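Long-range contact in polyketide synthase PksR (Bacillus subtilis, PDB 4U3V), which takes part in building the antibiotic polyketide bacillaene, this chain being its double-hotdog enoyl-isomerase domain: residues V107-S119 with K123-F135. Numbering follows the deposited sequence.
Sequences VIELQIMYREPSS and KPAAIGQCGIGSF
Leu110 and Cys130 meet on the buried face of an antiparallel beta hairpin: the forked end of Leu110 rests on the sulfur, CD1 and CD2 each 3.9 Å from Cys130 SG. The sulfur reaches them because chi1 of Cys130 (62°) sets it between its own backbone N and carbonyl carbon. Further along this face, Ile112 CG1 lies 4.1 Å from Ala126 CB. Ala125 and Ala126 both face Ile112, a classic beta bulge that shifts the register by one, and Ile112 O accepts from Ala125 N (2.7 Å) and Ala126 N (3.2 Å), the latter on a lone pair. Beyond it, Tyr114 runs beside Lys123, its CE2 3.6 Å from Lys123 CB, while Pro124 O sits at the ring edge. The opposite face, bearing Glu109, Gln111, Ile127 and Gln129, is looser and partly exposed: Gln111 NE2 comes no nearer Ile127 CG2 than 4.1 Å. At the open end a water links Ile108 N to Cys130 O, and near the turn the charged atoms Glu116 OE1 and Lys123 NZ stay 4.3 Å apart, too far for a salt bridge. Within the predicted N-terminal hotdog, the hairpin lies between strands 94-102 and 75-83, and Leu110 packs on Ala62 and Ala65, and Ala126 on Tyr58, of helix 56-69.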
loop_
_atom_site.group_PDB
_atom_site.type_symbol
_atom_site.label_atom_id
_atom_site.label_comp_id
_atom_site.label_asym_id
_atom_site.label_seq_id
_atom_site.Cartn_x
_atom_site.Cartn_y
_atom_site.Cartn_z
ATOM N N VAL A 107 -21.571 -10.030 2.879
ATOM C CA VAL A 107 -20.152 -9.766 2.598
ATOM C C VAL A 107 -19.145 -10.681 3.298
ATOM O O VAL A 107 -19.372 -11.159 4.424
ATOM C CB VAL A 107 -19.751 -8.287 2.833
ATOM C CG1 VAL A 107 -20.165 -7.419 1.645
ATOM C CG2 VAL A 107 -20.310 -7.752 4.150
ATOM N N ILE A 108 -18.012 -10.881 2.627
ATOM C CA ILE A 108 -16.844 -11.537 3.212
ATOM C C ILE A 108 -15.943 -10.512 3.899
ATOM O O ILE A 108 -15.349 -9.654 3.246
ATOM C CB ILE A 108 -16.025 -12.266 2.135
ATOM C CG1 ILE A 108 -16.948 -13.143 1.265
ATOM C CG2 ILE A 108 -14.926 -13.090 2.789
ATOM C CD1 ILE A 108 -16.471 -13.340 -0.168
ATOM N N GLU A 109 -15.864 -10.604 5.215
ATOM C CA GLU A 109 -14.984 -9.759 5.996
ATOM C C GLU A 109 -13.599 -10.406 6.183
ATOM O O GLU A 109 -13.489 -11.587 6.522
ATOM C CB GLU A 109 -15.647 -9.496 7.336
ATOM C CG GLU A 109 -14.890 -8.589 8.275
ATOM C CD GLU A 109 -15.783 -8.068 9.381
ATOM O OE1 GLU A 109 -17.018 -8.197 9.247
ATOM O OE2 GLU A 109 -15.256 -7.542 10.384
ATOM N N LEU A 110 -12.538 -9.622 6.001
ATOM C CA LEU A 110 -11.178 -10.111 6.243
ATOM C C LEU A 110 -10.673 -9.515 7.549
ATOM O O LEU A 110 -10.724 -8.304 7.740
ATOM C CB LEU A 110 -10.233 -9.687 5.115
ATOM C CG LEU A 110 -10.547 -10.221 3.712
ATOM C CD1 LEU A 110 -9.644 -9.562 2.683
ATOM C CD2 LEU A 110 -10.438 -11.733 3.652
ATOM N N GLN A 111 -10.175 -10.362 8.444
ATOM C CA GLN A 111 -9.481 -9.886 9.616
ATOM C C GLN A 111 -7.988 -10.231 9.552
ATOM O O GLN A 111 -7.619 -11.394 9.508
ATOM C CB GLN A 111 -10.061 -10.546 10.853
ATOM C CG GLN A 111 -11.496 -10.151 11.096
ATOM C CD GLN A 111 -11.794 -10.059 12.566
ATOM O OE1 GLN A 111 -12.444 -10.942 13.125
ATOM N NE2 GLN A 111 -11.246 -9.039 13.221
ATOM N N ILE A 112 -7.149 -9.213 9.504
ATOM C CA ILE A 112 -5.713 -9.423 9.554
ATOM C C ILE A 112 -5.292 -9.297 11.000
ATOM O O ILE A 112 -5.333 -8.205 11.583
ATOM C CB ILE A 112 -4.938 -8.359 8.733
ATOM C CG1 ILE A 112 -5.511 -8.185 7.318
ATOM C CG2 ILE A 112 -3.468 -8.718 8.692
ATOM C CD1 ILE A 112 -5.715 -9.467 6.577
ATOM N N MET A 113 -4.837 -10.412 11.573
ATOM C CA MET A 113 -4.506 -10.473 12.996
ATOM C C MET A 113 -3.015 -10.676 13.132
ATOM O O MET A 113 -2.367 -11.260 12.257
ATOM C CB MET A 113 -5.206 -11.683 13.657
ATOM C CG MET A 113 -6.664 -11.866 13.255
ATOM S SD MET A 113 -7.654 -10.667 14.161
ATOM C CE MET A 113 -7.563 -11.262 15.858
ATOM N N TYR A 114 -2.465 -10.216 14.251
ATOM C CA TYR A 114 -1.093 -10.509 14.569
ATOM C C TYR A 114 -0.987 -11.056 15.971
ATOM O O TYR A 114 -1.868 -10.832 16.802
ATOM C CB TYR A 114 -0.217 -9.256 14.436
ATOM C CG TYR A 114 -0.393 -8.242 15.555
ATOM C CD1 TYR A 114 0.556 -8.106 16.550
ATOM C CD2 TYR A 114 -1.514 -7.434 15.586
ATOM C CE1 TYR A 114 0.399 -7.160 17.548
ATOM C CE2 TYR A 114 -1.693 -6.492 16.581
ATOM C CZ TYR A 114 -0.731 -6.370 17.550
ATOM O OH TYR A 114 -0.897 -5.426 18.517
ATOM N N ARG A 115 0.071 -11.806 16.202
ATOM C CA ARG A 115 0.203 -12.483 17.488
ATOM C C ARG A 115 1.148 -11.675 18.331
ATOM O O ARG A 115 2.347 -11.592 18.043
ATOM C CB ARG A 115 0.662 -13.924 17.303
ATOM C CG ARG A 115 0.644 -14.751 18.577
ATOM C CD ARG A 115 0.904 -16.213 18.228
ATOM N NE ARG A 115 -0.287 -17.030 18.432
ATOM C CZ ARG A 115 -0.525 -18.205 17.849
ATOM N NH1 ARG A 115 0.289 -18.691 16.911
ATOM N NH2 ARG A 115 -1.648 -18.850 18.129
ATOM N N GLU A 116 0.560 -11.010 19.327
ATOM C CA GLU A 116 1.264 -10.104 20.238
ATOM C C GLU A 116 2.222 -10.919 21.074
ATOM O O GLU A 116 1.788 -11.775 21.834
ATOM C CB GLU A 116 0.212 -9.471 21.142
ATOM C CG GLU A 116 0.626 -8.245 21.922
ATOM C CD GLU A 116 -0.543 -7.695 22.714
ATOM O OE1 GLU A 116 -1.244 -8.500 23.367
ATOM O OE2 GLU A 116 -0.802 -6.476 22.636
ATOM N N PRO A 117 3.541 -10.733 20.876
ATOM C CA PRO A 117 4.480 -11.634 21.562
ATOM C C PRO A 117 4.407 -11.553 23.097
ATOM O O PRO A 117 4.617 -12.570 23.763
ATOM C CB PRO A 117 5.857 -11.192 21.043
ATOM C CG PRO A 117 5.576 -10.432 19.790
ATOM C CD PRO A 117 4.228 -9.787 19.978
ATOM N N SER A 118 4.006 -10.389 23.628
ATOM C CA SER A 118 3.678 -10.206 25.066
ATOM C C SER A 118 2.805 -11.328 25.624
ATOM O O SER A 118 3.110 -11.922 26.658
ATOM C CB SER A 118 2.945 -8.873 25.311
ATOM O OG SER A 118 3.279 -7.886 24.352
ATOM N N SER A 119 1.661 -11.534 24.988
ATOM C CA SER A 119 0.587 -12.299 25.587
ATOM C C SER A 119 0.411 -13.612 24.849
ATOM O O SER A 119 -0.157 -14.561 25.388
ATOM C CB SER A 119 -0.708 -11.497 25.537
ATOM O OG SER A 119 -0.912 -10.965 24.238
ATOM N N LYS A 123 -4.473 -10.371 17.921
ATOM C CA LYS A 123 -5.063 -9.041 18.032
ATOM C C LYS A 123 -5.258 -8.529 16.599
ATOM O O LYS A 123 -4.430 -8.816 15.747
ATOM C CB LYS A 123 -4.060 -8.126 18.729
ATOM C CG LYS A 123 -3.901 -8.378 20.224
ATOM C CD LYS A 123 -3.425 -7.118 20.938
ATOM C CE LYS A 123 -4.593 -6.283 21.438
ATOM N NZ LYS A 123 -5.090 -6.776 22.755
ATOM N N PRO A 124 -6.332 -7.760 16.338
ATOM C CA PRO A 124 -6.533 -7.221 14.982
ATOM C C PRO A 124 -5.555 -6.090 14.582
ATOM O O PRO A 124 -5.269 -5.162 15.379
ATOM C CB PRO A 124 -8.006 -6.764 14.988
ATOM C CG PRO A 124 -8.304 -6.507 16.429
ATOM C CD PRO A 124 -7.500 -7.518 17.217
ATOM N N ALA A 125 -4.919 -6.260 13.425
ATOM C CA ALA A 125 -4.070 -5.230 12.845
ATOM C C ALA A 125 -4.874 -4.418 11.823
ATOM O O ALA A 125 -4.668 -3.196 11.687
ATOM C CB ALA A 125 -2.872 -5.880 12.150
ATOM N N ALA A 126 -5.714 -5.114 11.059
ATOM C CA ALA A 126 -6.524 -4.468 9.981
ATOM C C ALA A 126 -7.797 -5.231 9.723
ATOM O O ALA A 126 -7.860 -6.420 9.974
ATOM C CB ALA A 126 -5.702 -4.368 8.675
ATOM N N ILE A 127 -8.800 -4.548 9.165
ATOM C CA ILE A 127 -10.052 -5.191 8.819
ATOM C C ILE A 127 -10.481 -4.631 7.488
ATOM O O ILE A 127 -10.145 -3.486 7.158
ATOM C CB ILE A 127 -11.133 -4.908 9.890
ATOM C CG1 ILE A 127 -11.363 -3.402 10.044
ATOM C CG2 ILE A 127 -10.715 -5.517 11.224
ATOM C CD1 ILE A 127 -12.823 -2.981 10.066
ATOM N N GLY A 128 -11.047 -5.499 6.661
ATOM C CA GLY A 128 -11.635 -5.082 5.372
ATOM C C GLY A 128 -12.684 -6.051 4.853
ATOM O O GLY A 128 -13.151 -6.943 5.588
ATOM N N GLN A 129 -12.975 -5.942 3.560
ATOM C CA GLN A 129 -13.895 -6.842 2.889
ATOM C C GLN A 129 -13.288 -7.223 1.570
ATOM O O GLN A 129 -12.465 -6.485 1.023
ATOM C CB GLN A 129 -15.233 -6.143 2.648
ATOM C CG GLN A 129 -15.970 -5.810 3.936
ATOM C CD GLN A 129 -17.226 -5.003 3.690
ATOM O OE1 GLN A 129 -17.744 -4.972 2.579
ATOM N NE2 GLN A 129 -17.685 -4.301 4.712
ATOM N N CYS A 130 -13.647 -8.387 1.048
ATOM C CA CYS A 130 -13.280 -8.657 -0.335
ATOM C C CYS A 130 -14.454 -9.196 -1.102
ATOM O O CYS A 130 -15.423 -9.647 -0.503
ATOM C CB CYS A 130 -12.049 -9.552 -0.472
ATOM S SG CYS A 130 -12.234 -11.216 0.244
ATOM N N GLY A 131 -14.376 -9.088 -2.426
ATOM C CA GLY A 131 -15.494 -9.399 -3.306
ATOM C C GLY A 131 -15.011 -9.736 -4.704
ATOM O O GLY A 131 -13.937 -9.294 -5.148
ATOM N N ILE A 132 -15.794 -10.544 -5.416
ATOM C CA ILE A 132 -15.600 -10.685 -6.858
ATOM C C ILE A 132 -15.790 -9.312 -7.531
ATOM O O ILE A 132 -16.515 -8.463 -7.026
ATOM C CB ILE A 132 -16.621 -11.681 -7.465
ATOM C CG1 ILE A 132 -16.148 -13.119 -7.253
ATOM C CG2 ILE A 132 -16.798 -11.422 -8.950
ATOM C CD1 ILE A 132 -16.114 -13.507 -5.797
ATOM N N GLY A 133 -15.159 -9.130 -8.685
ATOM C CA GLY A 133 -15.291 -7.889 -9.438
ATOM C C GLY A 133 -14.311 -7.899 -10.579
ATOM O O GLY A 133 -13.189 -8.376 -10.435
ATOM N N SER A 134 -14.757 -7.469 -11.751
ATOM C CA SER A 134 -13.875 -7.467 -12.897
ATOM C C SER A 134 -12.929 -6.275 -12.789
ATOM O O SER A 134 -13.191 -5.323 -12.049
ATOM C CB SER A 134 -14.669 -7.443 -14.210
ATOM O OG SER A 134 -15.282 -6.181 -14.408
ATOM N N PHE A 135 -11.788 -6.374 -13.446
ATOM C CA PHE A 135 -10.891 -5.242 -13.552
ATOM C C PHE A 135 -10.949 -4.713 -14.982
ATOM O O PHE A 135 -10.519 -5.381 -15.936
ATOM C CB PHE A 135 -9.456 -5.640 -13.181
ATOM C CG PHE A 135 -8.464 -4.515 -13.306
ATOM C CD1 PHE A 135 -8.313 -3.583 -12.284
ATOM C CD2 PHE A 135 -7.706 -4.358 -14.468
ATOM C CE1 PHE A 135 -7.468 -2.500 -12.437
ATOM C CE2 PHE A 135 -6.830 -3.294 -14.610
ATOM C CZ PHE A 135 -6.710 -2.361 -13.589
HETATM O O HOH W 1 -17.683 -8.911 0.458
#